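Local coordinates for protein alkaline phosphatase (Thermus thermophilus, PDB 7KWD) that probably hydrolyses phosphate monoesters as a homodimeric alkaline phosphatase that carries two zinc ions and one magnesium ion in each active site, at residues K134-V139 / L170-E175; P124-A129 / A150-S155. One frame throughout, in Å; residues are numbered along the deposited sequence.

Contact 1 of 2, residues K134-V139 / L170-E175; sequences KAVGLV and LEFGAE
Glu175 reaches the start of strand 135-140 because its side chain doubles back: CG lies anti to the carbonyl carbon (chi1 -82°) and the chain bends at chi2 (78°), which lays the carboxylate beside Ala135 and Val136. There Glu175 OE1 accepts from Val136 N at 2.9 Å in a nearly straight bond, although the N-H comes from well above the carboxylate plane. The same residue touches the strand a second time through its backbone, Glu175 N lying 2.9 Å from Val136 O in a weak, strongly bent hydrogen bond. Val136 N and O thus both meet one glutamate, the O only weakly. The carboxylate also rests against Ala135, whose CB is 3.6 Å from Glu175 CD. Lys130 NZ, a long and weak ion pair away, probably adds some positive potential at OE1.

The apolar half of the contact depends on Val136 CG1, set anti to the backbone N, which packs 3.9 Å from Ala174 CB and 4.1 Å from Phe172 CE2. It meets the phenyl ring at its edge, near the ring plane. Gly173, with positive phi, ends helix 162-172 and turns the chain so that Ala174 and Glu175 come alongside the strand; Ala174 N and O are held by Tyr177 OH and Tyr205 OH. Beyond Glu175 the chain enters strand 176-178, which pairs in parallel with strand 135-140, Val136 bonding to Val176. The arrangement is that of a helix-to-strand connection in an alpha/beta fold, its glutamate bonding to the neighbouring parallel strand just before the new strand begins.

Contact 2 of 2, residues P124-A129 / A150-S155; sequences PFFAAA and ASFVIS
The ring of Phe152 points its edge into the face of Phe126 in a T-shaped stack, centroids 5.0 Å apart and planes at 87°. Phe152 CD2 stands over the centre of the Phe126 ring, 3.7 Å from Phe126 CE1. On the backbone side of the stack, Phe126 N donates to Phe152 O at 3.0 Å; the donor lies nearly along the C=O axis, but the N-H itself is bent away (133°). Phe126 CG is anti to its own carbonyl carbon (chi1 -79°), which keeps the ring beside the backbone N, where Phe126 meets Phe152. An alanine in place of Phe126 would keep the backbone bond but is likely to leave the edge of Phe152 without its aromatic face and open a gap between Phe152 and Val266.

Around this core, Val153 CG1 packs 3.8 Å from Phe126 CB, and Pro124 sets its ring against the backbone of residues 151-153, with CB 3.2 Å from Ser151 O and CG 3.6 Å from Val153 C. Pro124 occupies the N-cap position of helix 125-131. In the next shell, Ser103 OG hydrogen-bonds Ser151 O, Phe102 and Ser103 of helix 95-104 touch the Phe152 side chain, and Val266 and Gln268 of strand 265-271 pack on Phe126. Ser151 OG turns back to Thr148 O. This is buried helix-helix packing in the alkaline phosphatase fold, close to the magnesium site: helix 147-153 carries the magnesium ligand Thr148, whose side chain is about 5 Å from that of Phe152.

How the contacts relate
Contacts 1 and 2 have centres 10 Å apart and interleave along the chain: helix 125-131 leads into strand 135-140, helix 147-153 follows, and helix 162-172 closes the set. They share a continuous apolar core, in which Phe172 CE2 lies 3.5 Å from Val153 CG1 and Val136 CG1 lies 3.7 Å from Phe126 CD2. A probable hydrogen bond from Lys134 N to Ala129 O, 3.0 Å, spans the turn between helix and strand. Contact 2 is near the catalytic centre, the Ser151 side chain being about 8 Å from the magnesium ion and about 7 Å from that of Ser95, the predicted phosphoserine nucleophile; contact 1 lies away from the annotated sites.

Contact 1 of 2, residues K134-V139 / L170-E175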
# COMPACT_ATOMS: atom_id res chain seq x y z
N LYS A 134 -0.11 8.26 35.64
CA LYS A 134 0.62 7.22 34.94
C LYS A 134 2.08 7.64 34.77
O LYS A 134 2.36 8.80 34.48
CB LYS A 134 0.01 6.95 33.55
CG LYS A 134 -1.55 6.73 33.51
CD LYS A 134 -1.96 5.37 34.00
CE LYS A 134 -3.51 5.26 34.15
NZ LYS A 134 -3.89 3.92 34.58
N ALA A 135 3.00 6.70 34.95
CA ALA A 135 4.36 6.85 34.47
C ALA A 135 4.37 6.88 32.94
O ALA A 135 3.51 6.30 32.28
CB ALA A 135 5.24 5.71 34.98
N VAL A 136 5.35 7.60 32.38
CA VAL A 136 5.46 7.81 30.95
C VAL A 136 6.85 7.39 30.50
O VAL A 136 7.85 7.74 31.14
CB VAL A 136 5.20 9.29 30.57
CG1 VAL A 136 5.41 9.53 29.07
CG2 VAL A 136 3.83 9.71 30.98
N GLY A 137 6.90 6.65 29.39
CA GLY A 137 8.16 6.30 28.75
C GLY A 137 8.11 6.60 27.27
O GLY A 137 7.10 6.41 26.62
N LEU A 138 9.23 7.11 26.74
CA LEU A 138 9.43 7.32 25.31
C LEU A 138 10.70 6.58 24.87
O LEU A 138 11.79 6.84 25.38
CB LEU A 138 9.53 8.81 24.98
CG LEU A 138 8.34 9.68 25.39
CD1 LEU A 138 8.63 11.17 25.24
CD2 LEU A 138 7.12 9.30 24.57
N VAL A 139 10.55 5.67 23.93
CA VAL A 139 11.67 4.85 23.47
C VAL A 139 11.68 4.90 21.96
O VAL A 139 10.66 4.56 21.33
CB VAL A 139 11.56 3.40 23.96
CG1 VAL A 139 12.75 2.59 23.43
CG2 VAL A 139 11.54 3.35 25.47
N LEU A 170 12.95 17.67 30.20
CA LEU A 170 13.34 17.75 31.60
C LEU A 170 12.20 18.27 32.46
O LEU A 170 11.93 17.74 33.54
CB LEU A 170 14.57 18.65 31.74
CG LEU A 170 15.11 18.92 33.15
CD1 LEU A 170 15.55 17.62 33.85
CD2 LEU A 170 16.28 19.92 33.10
N GLU A 171 11.51 19.32 31.99
CA GLU A 171 10.42 19.88 32.78
C GLU A 171 9.22 18.95 32.79
O GLU A 171 8.55 18.80 33.83
CB GLU A 171 10.02 21.26 32.22
CG GLU A 171 9.01 22.00 33.10
CD GLU A 171 8.48 23.25 32.42
OE1 GLU A 171 9.05 23.63 31.37
OE2 GLU A 171 7.49 23.85 32.93
N PHE A 172 8.94 18.27 31.67
CA PHE A 172 7.83 17.32 31.66
C PHE A 172 8.06 16.19 32.66
O PHE A 172 7.14 15.80 33.39
CB PHE A 172 7.62 16.75 30.26
CG PHE A 172 6.45 15.79 30.17
CD1 PHE A 172 5.13 16.25 30.22
CD2 PHE A 172 6.67 14.43 30.07
CE1 PHE A 172 4.05 15.34 30.15
CE2 PHE A 172 5.60 13.51 29.99
CZ PHE A 172 4.29 13.97 30.04
N GLY A 173 9.28 15.68 32.72
CA GLY A 173 9.62 14.69 33.72
C GLY A 173 9.17 13.26 33.48
O GLY A 173 8.84 12.55 34.44
N ALA A 174 9.18 12.79 32.23
CA ALA A 174 8.79 11.40 32.00
C ALA A 174 9.78 10.47 32.69
O ALA A 174 10.97 10.79 32.85
CB ALA A 174 8.73 11.08 30.50
N GLU A 175 9.28 9.29 33.08
CA GLU A 175 10.10 8.38 33.86
C GLU A 175 11.22 7.76 33.03
O GLU A 175 12.28 7.42 33.58
CB GLU A 175 9.23 7.29 34.49
CG GLU A 175 8.51 7.73 35.79
CD GLU A 175 7.26 8.63 35.59
OE1 GLU A 175 6.91 9.02 34.42
OE2 GLU A 175 6.63 8.96 36.62

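Contact 2 of 2, residues P124-A129 / A150-S155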
# COMPACT_ATOMS: atom_id res chain seq x y z
N PRO A 124 -1.51 17.01 24.63
CA PRO A 124 -1.33 15.68 24.06
C PRO A 124 -1.48 14.59 25.12
O PRO A 124 -1.32 14.81 26.32
CB PRO A 124 0.11 15.72 23.53
CG PRO A 124 0.83 16.71 24.45
CD PRO A 124 -0.23 17.63 25.05
N PHE A 125 -1.73 13.38 24.62
CA PHE A 125 -2.30 12.33 25.46
C PHE A 125 -1.38 11.91 26.59
O PHE A 125 -1.85 11.61 27.69
CB PHE A 125 -2.69 11.10 24.61
CG PHE A 125 -3.47 10.11 25.38
CD1 PHE A 125 -4.78 10.39 25.72
CD2 PHE A 125 -2.88 8.96 25.86
CE1 PHE A 125 -5.51 9.50 26.51
CE2 PHE A 125 -3.59 8.08 26.64
CZ PHE A 125 -4.90 8.36 26.98
N PHE A 126 -0.08 11.81 26.35
CA PHE A 126 0.75 11.33 27.46
C PHE A 126 0.88 12.40 28.56
O PHE A 126 1.16 12.07 29.72
CB PHE A 126 2.14 10.90 26.98
CG PHE A 126 2.17 9.54 26.34
CD1 PHE A 126 0.99 8.85 26.03
CD2 PHE A 126 3.38 8.92 26.08
CE1 PHE A 126 1.04 7.57 25.46
CE2 PHE A 126 3.43 7.64 25.49
CZ PHE A 126 2.26 6.97 25.19
N ALA A 127 0.71 13.68 28.21
CA ALA A 127 0.63 14.70 29.25
C ALA A 127 -0.63 14.49 30.11
O ALA A 127 -0.57 14.53 31.35
CB ALA A 127 0.67 16.08 28.60
N ALA A 128 -1.76 14.21 29.47
CA ALA A 128 -2.95 13.89 30.22
C ALA A 128 -2.74 12.67 31.10
O ALA A 128 -3.24 12.61 32.22
CB ALA A 128 -4.12 13.62 29.28
N ALA A 129 -2.03 11.66 30.59
CA ALA A 129 -1.81 10.43 31.33
C ALA A 129 -0.94 10.68 32.56
O ALA A 129 -1.22 10.18 33.66
CB ALA A 129 -1.15 9.39 30.42
N ALA A 150 7.89 13.32 20.76
CA ALA A 150 7.67 14.62 21.37
C ALA A 150 6.21 15.03 21.25
O ALA A 150 5.66 15.66 22.17
CB ALA A 150 8.58 15.67 20.74
N SER A 151 5.55 14.67 20.14
CA SER A 151 4.17 15.09 19.94
C SER A 151 3.25 14.47 20.97
O SER A 151 2.11 14.92 21.11
CB SER A 151 3.70 14.69 18.55
OG SER A 151 3.56 13.27 18.48
N PHE A 152 3.71 13.44 21.69
CA PHE A 152 2.87 12.82 22.69
C PHE A 152 2.95 13.50 24.04
O PHE A 152 2.05 13.27 24.86
CB PHE A 152 3.22 11.34 22.88
CG PHE A 152 2.52 10.44 21.91
CD1 PHE A 152 2.46 10.77 20.58
CD2 PHE A 152 1.91 9.30 22.34
CE1 PHE A 152 1.80 9.95 19.67
CE2 PHE A 152 1.24 8.48 21.45
CZ PHE A 152 1.20 8.80 20.12
N VAL A 153 3.97 14.33 24.29
CA VAL A 153 4.22 14.86 25.62
C VAL A 153 4.22 16.39 25.67
O VAL A 153 3.80 16.96 26.68
CB VAL A 153 5.54 14.32 26.21
CG1 VAL A 153 5.35 12.91 26.59
CG2 VAL A 153 6.63 14.46 25.17
N ILE A 154 4.70 17.08 24.64
CA ILE A 154 4.89 18.54 24.77
C ILE A 154 4.42 19.30 23.54
O ILE A 154 4.21 18.75 22.47
CB ILE A 154 6.36 18.92 25.08
CG1 ILE A 154 7.33 18.35 24.03
CG2 ILE A 154 6.76 18.44 26.50
CD1 ILE A 154 7.56 19.28 22.79
N SER A 155 4.27 20.61 23.71
CA SER A 155 3.81 21.49 22.65
C SER A 155 4.92 22.44 22.22
O SER A 155 5.60 23.03 23.06
CB SER A 155 2.60 22.34 23.08
OG SER A 155 2.25 23.17 21.97